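Local coordinates for protein tyrosinase (Aspergillus oryzae, PDB 6JU4) that probably oxidises L-tyrosine and L-dopa to L-dopaquinone with molecular oxygen at a dinuclear copper centre, as a member of the tyrosinase family, at residues Q42-V47 with K180-G185; P148-A153 with L168-L173; M176-V181 with Q190-N195; F227-D232 with H359-P364; E469-L474 with P544-V549. All blocks are in the same frame, centred on the assembly; numbering follows the deposited sequence.

How the interactions relate
Interactions 1, 2 and 3 form a continuous group. Interactions 1 and 3 share Lys180 and Val181 of strand 178-182, their centres about 9 Å apart: one sets the strand against helix 41-55, the other pairs it in a hairpin. Both touch interaction 2, through Leu43 with Leu173 and Val179 with Leu173. Interactions 2 and 4, whose nearest atoms are about 6 Å apart, lie closest to the copper: the side chains of Phe152 and Pro364 are each about 9 Å from a copper ion. Interactions 2 and 3 also reach the second subunit. Interaction 5 belongs to the C-terminal domain, its centre about 48 Å from that of interaction 1, on the other side of the chain's centre.

Interaction 1 (Q42-V47 with K180-G185); sequences QLTLFV and KVLVPG
Thr44 supplies the hydrogen bond of this contact: its OG1 accepts from the backbone N of Leu182 at 2.9 Å, and an N-H...O angle of 166° makes the bond nearly straight. With OG1 anti to its own carbonyl carbon (chi1 -64°), the hydroxyl also reaches back to the carbonyl O of Arg40, just before helix 41-55, where it must be the donor. Both roles of the hydroxyl are therefore used.

Packing surrounds this bond. The Leu182 side chain crosses that of Thr44 at about a right angle, its CB 3.5 Å from Thr44 OG1, while Thr44 CG2 rests 3.6 Å from the carbonyl O of Leu182. One turn further on, Val47 CG1 meets Val181 CG1 at 3.6 Å. Leu43 CD2, a turn before Val47, lies 4.0 Å from Lys180 O, a carbonyl that hydrogen-bonds to Arg40 NH2.

Helix and strand axes approach to 7.2 Å at 104°, so the strand runs across the helix and meets Leu43, Thr44 and Val47, which lie on one side of it. Val181 pairs its backbone with Leu191, leaving Leu182 N pointing out of the two-stranded sheet; the buried threonine hydroxyl satisfies this edge N-H and joins strand to helix.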
# COMPACT_ATOMS: atom_id res chain seq x y z
N GLN B 42 3.49 -22.96 -17.41
CA GLN B 42 4.17 -21.71 -17.82
C GLN B 42 4.29 -20.76 -16.64
O GLN B 42 5.34 -20.11 -16.48
CB GLN B 42 3.49 -21.01 -18.99
CG GLN B 42 3.79 -21.63 -20.34
CD GLN B 42 3.25 -20.81 -21.50
OE1 GLN B 42 3.12 -19.58 -21.40
NE2 GLN B 42 2.94 -21.48 -22.60
N LEU B 43 3.24 -20.64 -15.82
CA LEU B 43 3.32 -19.76 -14.64
C LEU B 43 4.43 -20.23 -13.72
O LEU B 43 5.25 -19.45 -13.25
CB LEU B 43 1.99 -19.74 -13.89
CG LEU B 43 1.96 -18.98 -12.55
CD1 LEU B 43 2.33 -17.52 -12.76
CD2 LEU B 43 0.58 -19.13 -11.91
N THR B 44 4.46 -21.53 -13.46
CA THR B 44 5.48 -22.10 -12.59
C THR B 44 6.87 -21.83 -13.16
O THR B 44 7.78 -21.41 -12.43
CB THR B 44 5.27 -23.63 -12.47
OG1 THR B 44 4.01 -23.86 -11.82
CG2 THR B 44 6.36 -24.26 -11.64
N LEU B 45 7.06 -22.10 -14.45
CA LEU B 45 8.37 -21.87 -15.06
C LEU B 45 8.79 -20.41 -14.94
O LEU B 45 9.95 -20.14 -14.63
CB LEU B 45 8.37 -22.24 -16.54
CG LEU B 45 8.42 -23.74 -16.85
CD1 LEU B 45 8.19 -23.94 -18.34
CD2 LEU B 45 9.75 -24.32 -16.41
N PHE B 46 7.89 -19.46 -15.19
CA PHE B 46 8.26 -18.04 -15.14
C PHE B 46 8.61 -17.67 -13.70
O PHE B 46 9.62 -17.01 -13.45
CB PHE B 46 7.12 -17.18 -15.67
CG PHE B 46 7.38 -15.70 -15.89
CD1 PHE B 46 8.64 -15.12 -15.82
CD2 PHE B 46 6.32 -14.85 -16.21
CE1 PHE B 46 8.83 -13.76 -16.05
CE2 PHE B 46 6.50 -13.49 -16.42
CZ PHE B 46 7.77 -12.92 -16.32
N VAL B 47 7.77 -18.11 -12.76
CA VAL B 47 8.04 -17.79 -11.34
C VAL B 47 9.37 -18.37 -10.89
O VAL B 47 10.22 -17.72 -10.25
CB VAL B 47 6.90 -18.29 -10.44
CG1 VAL B 47 7.25 -18.21 -8.95
CG2 VAL B 47 5.63 -17.50 -10.71
N LYS B 180 1.07 -19.34 -6.23
CA LYS B 180 1.06 -20.80 -6.15
C LYS B 180 1.71 -21.39 -7.39
O LYS B 180 1.35 -21.02 -8.51
CB LYS B 180 -0.38 -21.31 -6.08
CG LYS B 180 -1.02 -21.26 -4.70
CD LYS B 180 -2.46 -21.76 -4.81
CE LYS B 180 -2.55 -23.27 -4.70
NZ LYS B 180 -3.95 -23.76 -4.55
N VAL B 181 2.65 -22.30 -7.16
CA VAL B 181 3.35 -22.94 -8.26
C VAL B 181 3.26 -24.45 -8.11
O VAL B 181 3.08 -24.97 -7.01
CB VAL B 181 4.84 -22.54 -8.37
CG1 VAL B 181 5.00 -21.07 -8.70
CG2 VAL B 181 5.62 -22.86 -7.09
N LEU B 182 3.39 -25.13 -9.25
CA LEU B 182 3.44 -26.58 -9.25
C LEU B 182 4.77 -27.07 -8.69
O LEU B 182 5.78 -26.37 -8.75
CB LEU B 182 3.30 -27.11 -10.68
CG LEU B 182 2.00 -26.87 -11.42
CD1 LEU B 182 2.12 -27.29 -12.88
CD2 LEU B 182 0.85 -27.61 -10.73
N VAL B 183 4.73 -28.29 -8.15
CA VAL B 183 5.95 -28.96 -7.71
C VAL B 183 6.20 -30.15 -8.62
O VAL B 183 5.49 -31.16 -8.52
CB VAL B 183 5.89 -29.40 -6.24
CG1 VAL B 183 7.12 -30.22 -5.87
CG2 VAL B 183 5.76 -28.18 -5.33
N PRO B 184 7.15 -30.07 -9.54
CA PRO B 184 7.29 -31.18 -10.50
C PRO B 184 7.54 -32.48 -9.75
O PRO B 184 8.32 -32.52 -8.81
CB PRO B 184 8.51 -30.79 -11.32
CG PRO B 184 8.66 -29.32 -11.13
CD PRO B 184 8.16 -29.03 -9.74
N GLY B 185 6.89 -33.58 -10.16
CA GLY B 185 7.15 -34.80 -9.41
C GLY B 185 6.16 -35.06 -8.29
O GLY B 185 6.05 -36.19 -7.79

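Interaction 2 (P148-A153 with L168-L173); sequences PYWDFA and LRLPIL
Trp150 NE1 donates to the carbonyl O of Arg169 at 2.9 Å, the one direct hydrogen bond between 148-153 and 168-173. The acceptor lies close to the indole plane, and the N-H...O angle is 155°. Trp150 CG is anti to the backbone N (chi1 168°), which sends the indole across to the other segment. Pro171 covers one ring face: its CD stands 3.5 Å from the centroid of the five-membered ring and 14° off the normal, a CH-pi contact. Phe152 CB sits over the opposite face, so the indole is held at its edge by a bond and on both faces by carbon.

A water adds a second link, accepting from Arg169 N at 2.8 Å and probably donating to Asp151 O at 3.1 Å. Beyond it the methyls of Leu168 divide, CD1 lying 3.5 Å from Phe152 O and CD2 3.5 Å from Ala153 O. Asp151 OD1 accepts from Ala153 N, an Asx turn that shapes the bend there.

The segments run antiparallel without forming a sheet. Leu265 of helix 258-265 packs on Trp150 and Leu168, and Ile26 of helix 26-31 on Pro171. Arg169 pairs with Glu167 and also bonds to Asn245 O of the second subunit. Phe152 packs on helix 371-389, its ring meeting His375, with its side chain about 6 Å from that of the copper ligand His332.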
# COMPACT_ATOMS: atom_id res chain seq x y z
N PRO B 148 5.29 -12.03 -21.18
CA PRO B 148 4.02 -11.31 -21.30
C PRO B 148 4.18 -9.79 -21.24
O PRO B 148 5.15 -9.26 -20.67
CB PRO B 148 3.22 -11.80 -20.10
CG PRO B 148 3.89 -13.07 -19.64
CD PRO B 148 5.35 -12.87 -19.97
N TYR B 149 3.20 -9.09 -21.84
CA TYR B 149 3.18 -7.64 -21.74
C TYR B 149 2.09 -7.16 -20.78
O TYR B 149 1.05 -7.81 -20.60
CB TYR B 149 3.04 -7.01 -23.13
CG TYR B 149 1.72 -7.28 -23.81
CD1 TYR B 149 1.55 -8.39 -24.63
CD2 TYR B 149 0.64 -6.41 -23.67
CE1 TYR B 149 0.32 -8.63 -25.27
CE2 TYR B 149 -0.57 -6.64 -24.28
CZ TYR B 149 -0.73 -7.76 -25.08
OH TYR B 149 -1.95 -7.96 -25.70
N TRP B 150 2.33 -6.00 -20.18
CA TRP B 150 1.27 -5.34 -19.40
C TRP B 150 0.54 -4.33 -20.28
O TRP B 150 1.16 -3.34 -20.70
CB TRP B 150 1.88 -4.64 -18.19
CG TRP B 150 0.93 -3.70 -17.50
CD1 TRP B 150 -0.39 -3.89 -17.24
CD2 TRP B 150 1.28 -2.40 -16.99
NE1 TRP B 150 -0.88 -2.78 -16.60
CE2 TRP B 150 0.11 -1.86 -16.43
CE3 TRP B 150 2.48 -1.66 -16.96
CZ2 TRP B 150 0.07 -0.59 -15.82
CZ3 TRP B 150 2.45 -0.41 -16.37
CH2 TRP B 150 1.26 0.12 -15.81
N ASP B 151 -0.74 -4.57 -20.53
CA ASP B 151 -1.47 -3.62 -21.39
C ASP B 151 -2.01 -2.47 -20.54
O ASP B 151 -3.15 -2.51 -20.06
CB ASP B 151 -2.59 -4.31 -22.15
CG ASP B 151 -3.05 -3.45 -23.32
OD1 ASP B 151 -2.89 -2.20 -23.21
OD2 ASP B 151 -3.61 -4.01 -24.29
N PHE B 152 -1.14 -1.47 -20.33
CA PHE B 152 -1.51 -0.39 -19.41
C PHE B 152 -2.69 0.43 -19.91
O PHE B 152 -3.26 1.18 -19.10
CB PHE B 152 -0.30 0.51 -19.16
CG PHE B 152 0.45 1.02 -20.36
CD1 PHE B 152 -0.13 1.92 -21.26
CD2 PHE B 152 1.76 0.63 -20.59
CE1 PHE B 152 0.56 2.43 -22.33
CE2 PHE B 152 2.45 1.15 -21.68
CZ PHE B 152 1.87 2.04 -22.55
N ALA B 153 -3.06 0.32 -21.17
CA ALA B 153 -4.11 1.16 -21.75
C ALA B 153 -5.43 0.43 -21.95
O ALA B 153 -6.40 1.02 -22.42
CB ALA B 153 -3.67 1.72 -23.10
N LEU B 168 -8.27 1.27 -15.84
CA LEU B 168 -6.93 0.77 -16.13
C LEU B 168 -6.32 0.21 -14.86
O LEU B 168 -6.63 0.74 -13.78
CB LEU B 168 -6.11 1.93 -16.70
CG LEU B 168 -6.70 2.61 -17.93
CD1 LEU B 168 -5.73 3.65 -18.51
CD2 LEU B 168 -7.04 1.57 -18.98
N ARG B 169 -5.49 -0.83 -14.92
CA ARG B 169 -4.90 -1.35 -13.69
C ARG B 169 -3.53 -1.96 -13.92
O ARG B 169 -3.26 -2.45 -15.01
CB ARG B 169 -5.77 -2.48 -13.10
CG ARG B 169 -7.14 -2.04 -12.62
CD ARG B 169 -7.85 -3.22 -11.96
NE ARG B 169 -9.14 -2.82 -11.38
CZ ARG B 169 -10.03 -3.66 -10.88
NH1 ARG B 169 -9.81 -4.97 -10.92
NH2 ARG B 169 -11.16 -3.20 -10.35
N LEU B 170 -2.73 -1.96 -12.86
CA LEU B 170 -1.53 -2.81 -12.84
C LEU B 170 -1.93 -4.27 -13.00
O LEU B 170 -3.04 -4.66 -12.63
CB LEU B 170 -0.81 -2.58 -11.52
CG LEU B 170 0.14 -1.40 -11.38
CD1 LEU B 170 -0.48 -0.08 -11.78
CD2 LEU B 170 0.61 -1.36 -9.92
N PRO B 171 -1.04 -5.11 -13.53
CA PRO B 171 -1.39 -6.52 -13.70
C PRO B 171 -1.79 -7.18 -12.40
O PRO B 171 -1.21 -6.91 -11.35
CB PRO B 171 -0.08 -7.16 -14.17
CG PRO B 171 0.70 -6.04 -14.76
CD PRO B 171 0.32 -4.79 -14.02
N ILE B 172 -2.74 -8.12 -12.49
CA ILE B 172 -3.12 -8.90 -11.31
C ILE B 172 -1.91 -9.44 -10.58
O ILE B 172 -1.74 -9.33 -9.37
CB ILE B 172 -4.03 -10.07 -11.73
CG1 ILE B 172 -5.33 -9.58 -12.38
CG2 ILE B 172 -4.33 -10.97 -10.54
CD1 ILE B 172 -6.08 -10.66 -13.13
N LEU B 173 -1.02 -10.07 -11.37
CA LEU B 173 0.12 -10.75 -10.77
C LEU B 173 1.06 -9.81 -10.03
O LEU B 173 1.66 -10.20 -9.03
CB LEU B 173 0.94 -11.43 -11.88
CG LEU B 173 0.85 -12.94 -11.91
CD1 LEU B 173 1.70 -13.50 -13.04
CD2 LEU B 173 1.28 -13.58 -10.59
O HOH W 1 -4.82 -1.52 -17.60

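Interaction 3 (M176-V181 with Q190-N195); sequences MPMVKV and QLSKPN
Strands 178-182 and 190-194 form an antiparallel beta hairpin; the axes of 178-181 and 190-194 approach to 4.4 Å, with directions 148° apart. Val179-Lys193 and Val181-Leu191 are hydrogen-bonded pairs, each with bonds in both directions; Lys193 N to Val179 O is nearly linear at 2.9 Å and 173°. Between them Lys180 and Ser192 form a non-hydrogen-bonded pair. Beyond the last bridge, Met178-Pro194, Asn195 N adds a further backbone bond to Pro177 O.

Asn195 grips the other segment a second time. With CG anti to its backbone N (chi1 177°), the amide turns toward Met176, and ND2 meets Met176 O in the carbonyl plane at 2.9 Å. Its OD1 accepts from Leu197 N. Met178, bent at chi2 and chi3, curls back over the partner strand: SD lies 3.6 Å from Pro194 CA and CE 3.6 Å from Ser192 OG. Lys180 crosses Gln190 at about a right angle, with CE 3.5 Å from Gln190 OE1. On the face with Val179 and Val181, Val181 CG2 lies 3.9 Å from Lys193 CD, the extended lysine continuing to a salt bridge with Glu48 of helix 41-55.

The Lys180 and Ser192 face is the more polar, though Met178 lies against Ser192 OG. That hydroxyl bonds to Gln235 of the second subunit, whereas the valine face packs on helix 41-55: the hairpin joins subunit partner and helix.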
# COMPACT_ATOMS: atom_id res chain seq x y z
N MET B 176 0.11 -9.32 -6.31
CA MET B 176 0.04 -10.48 -5.41
C MET B 176 1.38 -10.73 -4.74
O MET B 176 2.37 -11.03 -5.44
CB MET B 176 -0.31 -11.72 -6.25
CG MET B 176 -1.72 -11.69 -6.82
SD MET B 176 -2.01 -12.93 -8.08
CE MET B 176 -1.39 -14.39 -7.25
N PRO B 177 1.50 -10.60 -3.42
CA PRO B 177 2.76 -10.90 -2.75
C PRO B 177 3.26 -12.33 -2.94
O PRO B 177 4.49 -12.53 -2.96
CB PRO B 177 2.42 -10.68 -1.27
CG PRO B 177 1.34 -9.63 -1.31
CD PRO B 177 0.50 -10.02 -2.51
N MET B 178 2.34 -13.28 -3.06
CA MET B 178 2.69 -14.69 -3.21
C MET B 178 2.00 -15.28 -4.44
O MET B 178 1.01 -14.73 -4.91
CB MET B 178 2.27 -15.51 -1.99
CG MET B 178 2.71 -14.94 -0.66
SD MET B 178 4.50 -15.09 -0.38
CE MET B 178 4.56 -16.85 0.01
N VAL B 179 2.53 -16.41 -4.91
CA VAL B 179 1.93 -17.10 -6.05
C VAL B 179 2.11 -18.60 -5.88
O VAL B 179 3.15 -19.07 -5.41
CB VAL B 179 2.54 -16.60 -7.37
CG1 VAL B 179 4.05 -16.75 -7.37
CG2 VAL B 179 1.89 -17.30 -8.56
N LYS B 180 1.07 -19.34 -6.23
CA LYS B 180 1.06 -20.80 -6.15
C LYS B 180 1.71 -21.39 -7.39
O LYS B 180 1.35 -21.02 -8.51
CB LYS B 180 -0.38 -21.31 -6.08
CG LYS B 180 -1.02 -21.26 -4.70
CD LYS B 180 -2.46 -21.76 -4.81
CE LYS B 180 -2.55 -23.27 -4.70
NZ LYS B 180 -3.95 -23.76 -4.55
N VAL B 181 2.65 -22.30 -7.16
CA VAL B 181 3.35 -22.94 -8.26
C VAL B 181 3.26 -24.45 -8.11
O VAL B 181 3.08 -24.97 -7.01
CB VAL B 181 4.84 -22.54 -8.37
CG1 VAL B 181 5.00 -21.07 -8.70
CG2 VAL B 181 5.62 -22.86 -7.09
N GLN B 190 0.80 -28.03 -4.85
CA GLN B 190 1.24 -26.67 -5.16
C GLN B 190 1.79 -26.00 -3.91
O GLN B 190 1.33 -26.29 -2.80
CB GLN B 190 0.08 -25.83 -5.70
CG GLN B 190 -0.93 -26.60 -6.53
CD GLN B 190 -1.36 -25.82 -7.76
OE1 GLN B 190 -1.36 -24.59 -7.75
NE2 GLN B 190 -1.73 -26.55 -8.81
N LEU B 191 2.74 -25.11 -4.10
CA LEU B 191 3.40 -24.38 -3.03
C LEU B 191 3.21 -22.89 -3.28
O LEU B 191 3.38 -22.42 -4.41
CB LEU B 191 4.90 -24.70 -2.98
CG LEU B 191 5.35 -25.93 -2.18
CD1 LEU B 191 6.83 -26.18 -2.35
CD2 LEU B 191 5.01 -25.76 -0.70
N SER B 192 2.87 -22.18 -2.22
CA SER B 192 2.86 -20.72 -2.28
C SER B 192 4.26 -20.16 -2.02
O SER B 192 4.83 -20.45 -0.97
CB SER B 192 1.88 -20.16 -1.24
OG SER B 192 1.85 -18.75 -1.31
N LYS B 193 4.76 -19.40 -2.97
CA LYS B 193 6.09 -18.82 -2.87
C LYS B 193 6.06 -17.32 -3.11
O LYS B 193 5.14 -16.80 -3.73
CB LYS B 193 7.03 -19.46 -3.90
CG LYS B 193 7.23 -20.96 -3.66
CD LYS B 193 8.33 -21.50 -4.56
CE LYS B 193 8.72 -22.91 -4.17
NZ LYS B 193 9.61 -23.49 -5.22
N PRO B 194 7.06 -16.60 -2.61
CA PRO B 194 7.15 -15.16 -2.86
C PRO B 194 7.14 -14.92 -4.37
O PRO B 194 7.81 -15.60 -5.15
CB PRO B 194 8.48 -14.74 -2.24
CG PRO B 194 8.70 -15.79 -1.18
CD PRO B 194 8.18 -17.08 -1.77
N ASN B 195 6.36 -13.92 -4.77
CA ASN B 195 6.13 -13.66 -6.20
C ASN B 195 7.23 -12.74 -6.71
O ASN B 195 7.34 -11.59 -6.26
CB ASN B 195 4.75 -13.03 -6.36
CG ASN B 195 4.43 -12.66 -7.80
OD1 ASN B 195 5.20 -12.96 -8.74
ND2 ASN B 195 3.32 -11.96 -8.00

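Interaction 4 (F227-D232 with H359-P364); sequences FDLPFD and HMSSVP
Segment 359-364, whose His359 meets Phe231, borders the dinuclear copper site: Met360 O hydrogen-bonds to ND1 of the copper ligand His336, and the Pro364 side chain is about 9 Å from a copper ion. Phe231 CD1 stands over one face of the His359 imidazole, 3.5 Å from NE2. The ring planes make 48° with centroids 4.6 Å apart, an oblique pair.

At the imidazole edge, in its plane, a water lies 2.8 Å from His359 NE2 and donates to Phe231 O, so the two residues are joined both by ring contact and by a water bridge. A chi1 of 175° holds Ser362 OG opposite its own N, 3.4 Å from Phe231 CE2. Phe227 adds an apolar contact, CD2 to Pro364 CB at 4.3 Å.

Around the contact, Ser361 OG is bonded to Gly341 O, just beyond helix 328-340, and Leu229 packs on Phe344. Met360 turns instead to helix 371-389, touching Ile371, Phe372 and His375.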
# COMPACT_ATOMS: atom_id res chain seq x y z
N PHE B 227 20.08 11.23 -8.36
CA PHE B 227 18.78 11.21 -7.70
C PHE B 227 18.84 11.85 -6.31
O PHE B 227 19.93 11.89 -5.74
CB PHE B 227 18.24 9.78 -7.60
CG PHE B 227 19.20 8.80 -7.00
CD1 PHE B 227 19.34 8.71 -5.62
CD2 PHE B 227 19.97 7.97 -7.80
CE1 PHE B 227 20.23 7.81 -5.05
CE2 PHE B 227 20.85 7.06 -7.24
CZ PHE B 227 20.97 6.98 -5.87
N ASP B 228 17.71 12.33 -5.81
CA ASP B 228 17.50 12.95 -4.51
C ASP B 228 16.67 12.05 -3.59
O ASP B 228 16.65 12.20 -2.36
CB ASP B 228 16.79 14.30 -4.66
CG ASP B 228 17.64 15.52 -4.90
OD1 ASP B 228 18.88 15.45 -4.88
OD2 ASP B 228 17.06 16.62 -5.12
N LEU B 229 15.96 11.09 -4.15
CA LEU B 229 15.17 10.15 -3.35
C LEU B 229 16.07 9.15 -2.66
O LEU B 229 17.16 8.89 -3.20
CB LEU B 229 14.23 9.40 -4.30
CG LEU B 229 13.15 10.26 -4.95
CD1 LEU B 229 12.47 9.48 -6.06
CD2 LEU B 229 12.15 10.73 -3.90
N PRO B 230 15.71 8.62 -1.50
CA PRO B 230 16.65 7.78 -0.73
C PRO B 230 16.77 6.35 -1.25
O PRO B 230 16.64 5.38 -0.50
CB PRO B 230 16.01 7.77 0.66
CG PRO B 230 14.55 7.87 0.38
CD PRO B 230 14.45 8.84 -0.77
N PHE B 231 17.06 6.18 -2.54
CA PHE B 231 17.16 4.85 -3.12
C PHE B 231 18.33 4.06 -2.55
O PHE B 231 18.27 2.82 -2.55
CB PHE B 231 17.28 4.94 -4.66
CG PHE B 231 16.01 5.37 -5.34
CD1 PHE B 231 14.80 4.74 -5.09
CD2 PHE B 231 16.02 6.43 -6.24
CE1 PHE B 231 13.64 5.14 -5.70
CE2 PHE B 231 14.85 6.84 -6.87
CZ PHE B 231 13.66 6.18 -6.62
N ASP B 232 19.35 4.74 -2.05
CA ASP B 232 20.45 4.09 -1.34
C ASP B 232 19.99 3.42 -0.06
O ASP B 232 20.68 2.52 0.45
CB ASP B 232 21.54 5.11 -1.02
CG ASP B 232 21.05 6.29 -0.21
OD1 ASP B 232 19.99 6.85 -0.55
OD2 ASP B 232 21.73 6.68 0.76
N HIS B 359 10.68 3.44 -7.32
CA HIS B 359 11.70 3.18 -8.33
C HIS B 359 11.24 3.50 -9.74
O HIS B 359 12.06 4.06 -10.50
CB HIS B 359 12.12 1.70 -8.22
CG HIS B 359 12.85 1.50 -6.91
ND1 HIS B 359 12.22 1.49 -5.68
CD2 HIS B 359 14.18 1.36 -6.67
CE1 HIS B 359 13.12 1.35 -4.74
NE2 HIS B 359 14.34 1.25 -5.30
N MET B 360 10.02 3.14 -10.14
CA MET B 360 9.66 3.30 -11.55
C MET B 360 9.68 4.74 -12.02
O MET B 360 9.75 4.94 -13.25
CB MET B 360 8.28 2.68 -11.85
CG MET B 360 8.40 1.17 -12.09
SD MET B 360 9.05 0.81 -13.74
CE MET B 360 7.63 1.25 -14.74
N SER B 361 9.64 5.74 -11.14
CA SER B 361 9.70 7.12 -11.62
C SER B 361 11.09 7.60 -11.98
O SER B 361 11.20 8.70 -12.51
CB SER B 361 9.12 8.08 -10.58
OG SER B 361 10.00 8.19 -9.46
N SER B 362 12.12 6.84 -11.68
CA SER B 362 13.50 7.33 -11.67
C SER B 362 14.37 6.54 -12.64
O SER B 362 14.59 5.34 -12.41
CB SER B 362 14.03 7.12 -10.23
OG SER B 362 15.41 7.45 -10.12
N VAL B 363 14.85 7.15 -13.72
CA VAL B 363 15.59 6.39 -14.73
C VAL B 363 16.76 5.61 -14.14
O VAL B 363 16.99 4.47 -14.57
CB VAL B 363 16.10 7.24 -15.92
CG1 VAL B 363 17.12 6.44 -16.74
CG2 VAL B 363 14.96 7.63 -16.84
N PRO B 364 17.54 6.12 -13.19
CA PRO B 364 18.66 5.33 -12.67
C PRO B 364 18.26 4.03 -12.00
O PRO B 364 19.12 3.13 -11.94
CB PRO B 364 19.32 6.28 -11.65
CG PRO B 364 18.88 7.65 -12.07
CD PRO B 364 17.49 7.47 -12.62
O HOH W 2 17.07 1.27 -4.50

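Interaction 5 (E469-L474 with P544-V549); sequences EEDYIL and PARLAV
Val549 presents its methyls as a bump beneath the flat Tyr472 ring: CG1 lies 3.6 Å from the ring centroid and only 8° off its normal, a centred CH-pi contact, while CG2 sits 3.7 Å from Tyr472 CG. Next to it Ala545 CB fills the hollow between Tyr472 CB, at 4.0 Å, and Leu474 CG, at 3.9 Å.

Here strand 538-544 turns into helix 546-555 within the C-terminal domain, with Ala545 at the N-cap position. Pro544 still pairs antiparallel with Ile473 of the adjacent strand 470-478, and Ala545 N donates to Tyr472 O at 2.9 Å from above the carbonyl plane.

On the other flank Arg546 bends at chi2 (-78°), laying its chain along the strand. Its CG comes 3.5 Å from Glu470 O, which also lies over one guanidinium face, whereas NH2 bonds to Gly468 O. Glu470 OE1, 4.3 Å from Arg546 NH2, lies well out of the guanidinium plane, so only the charges are near. Glu470 OE2 accepts from Tyr472 OH through its anti lone pair, at 3.1 Å; Lys553 NZ also bonds that hydroxyl. Asp471 OD1, near Arg546 CB, forms a salt bridge with Arg289, and OD2 bonds to Tyr603 OH.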
# COMPACT_ATOMS: atom_id res chain seq x y z
N GLU B 469 -18.27 18.28 -33.16
CA GLU B 469 -17.27 17.72 -34.05
C GLU B 469 -16.09 18.68 -34.18
O GLU B 469 -15.97 19.45 -35.13
CB GLU B 469 -17.87 17.41 -35.43
N GLU B 470 -15.23 18.61 -33.18
CA GLU B 470 -13.98 19.36 -33.16
C GLU B 470 -13.05 18.76 -32.11
O GLU B 470 -13.50 18.05 -31.22
CB GLU B 470 -14.20 20.84 -32.88
CG GLU B 470 -14.68 21.13 -31.47
CD GLU B 470 -15.72 22.23 -31.43
OE1 GLU B 470 -16.82 22.02 -31.98
OE2 GLU B 470 -15.43 23.30 -30.85
N ASP B 471 -11.76 19.03 -32.27
CA ASP B 471 -10.79 18.45 -31.35
C ASP B 471 -9.93 19.56 -30.77
O ASP B 471 -9.69 20.57 -31.43
CB ASP B 471 -9.92 17.40 -32.08
CG ASP B 471 -9.12 16.59 -31.07
OD1 ASP B 471 -9.70 16.16 -30.05
OD2 ASP B 471 -7.90 16.36 -31.26
N TYR B 472 -9.47 19.37 -29.53
CA TYR B 472 -8.48 20.24 -28.92
C TYR B 472 -7.34 19.37 -28.35
O TYR B 472 -7.60 18.34 -27.77
CB TYR B 472 -9.06 21.08 -27.78
CG TYR B 472 -10.11 22.08 -28.17
CD1 TYR B 472 -11.41 21.65 -28.43
CD2 TYR B 472 -9.81 23.43 -28.32
CE1 TYR B 472 -12.39 22.55 -28.79
CE2 TYR B 472 -10.79 24.34 -28.69
CZ TYR B 472 -12.07 23.89 -28.92
OH TYR B 472 -13.09 24.74 -29.31
N ILE B 473 -6.12 19.87 -28.53
CA ILE B 473 -4.92 19.26 -27.98
C ILE B 473 -4.09 20.33 -27.30
O ILE B 473 -4.15 21.51 -27.68
CB ILE B 473 -4.09 18.53 -29.05
CG1 ILE B 473 -3.69 19.44 -30.20
CG2 ILE B 473 -4.82 17.27 -29.52
CD1 ILE B 473 -2.86 18.75 -31.25
N LEU B 474 -3.33 19.90 -26.28
CA LEU B 474 -2.31 20.74 -25.68
C LEU B 474 -0.93 20.29 -26.16
O LEU B 474 -0.59 19.10 -26.12
CB LEU B 474 -2.36 20.63 -24.15
CG LEU B 474 -3.59 21.30 -23.52
CD1 LEU B 474 -3.97 20.64 -22.20
CD2 LEU B 474 -3.31 22.78 -23.33
N PRO B 544 -4.48 15.22 -24.78
CA PRO B 544 -5.86 15.49 -25.23
C PRO B 544 -6.41 16.67 -24.42
O PRO B 544 -6.09 16.77 -23.23
CB PRO B 544 -6.62 14.21 -24.86
CG PRO B 544 -5.57 13.19 -24.57
CD PRO B 544 -4.35 13.93 -24.09
N ALA B 545 -7.22 17.51 -25.04
CA ALA B 545 -7.83 18.61 -24.29
C ALA B 545 -9.30 18.79 -24.63
O ALA B 545 -9.96 19.68 -24.11
CB ALA B 545 -7.05 19.90 -24.52
N ARG B 546 -9.83 17.94 -25.51
CA ARG B 546 -11.15 18.19 -26.08
C ARG B 546 -12.22 18.26 -25.00
O ARG B 546 -13.01 19.21 -24.98
CB ARG B 546 -11.49 17.10 -27.10
CG ARG B 546 -12.74 17.37 -27.91
CD ARG B 546 -14.03 17.08 -27.15
NE ARG B 546 -15.15 17.53 -27.99
CZ ARG B 546 -15.53 18.81 -28.02
NH1 ARG B 546 -14.90 19.70 -27.26
NH2 ARG B 546 -16.53 19.17 -28.81
N LEU B 547 -12.26 17.24 -24.14
CA LEU B 547 -13.30 17.19 -23.12
C LEU B 547 -13.13 18.28 -22.07
O LEU B 547 -14.11 18.93 -21.69
CB LEU B 547 -13.36 15.80 -22.51
CG LEU B 547 -13.79 14.67 -23.46
CD1 LEU B 547 -13.66 13.33 -22.74
CD2 LEU B 547 -15.22 14.88 -23.95
N ALA B 548 -11.90 18.52 -21.62
CA ALA B 548 -11.69 19.57 -20.64
C ALA B 548 -12.01 20.96 -21.19
O ALA B 548 -12.49 21.83 -20.44
CB ALA B 548 -10.24 19.50 -20.15
N VAL B 549 -11.76 21.21 -22.48
CA VAL B 549 -12.16 22.48 -23.08
C VAL B 549 -13.68 22.64 -23.10
O VAL B 549 -14.22 23.71 -22.79
CB VAL B 549 -11.61 22.61 -24.52
CG1 VAL B 549 -12.34 23.74 -25.24
CG2 VAL B 549 -10.11 22.86 -24.51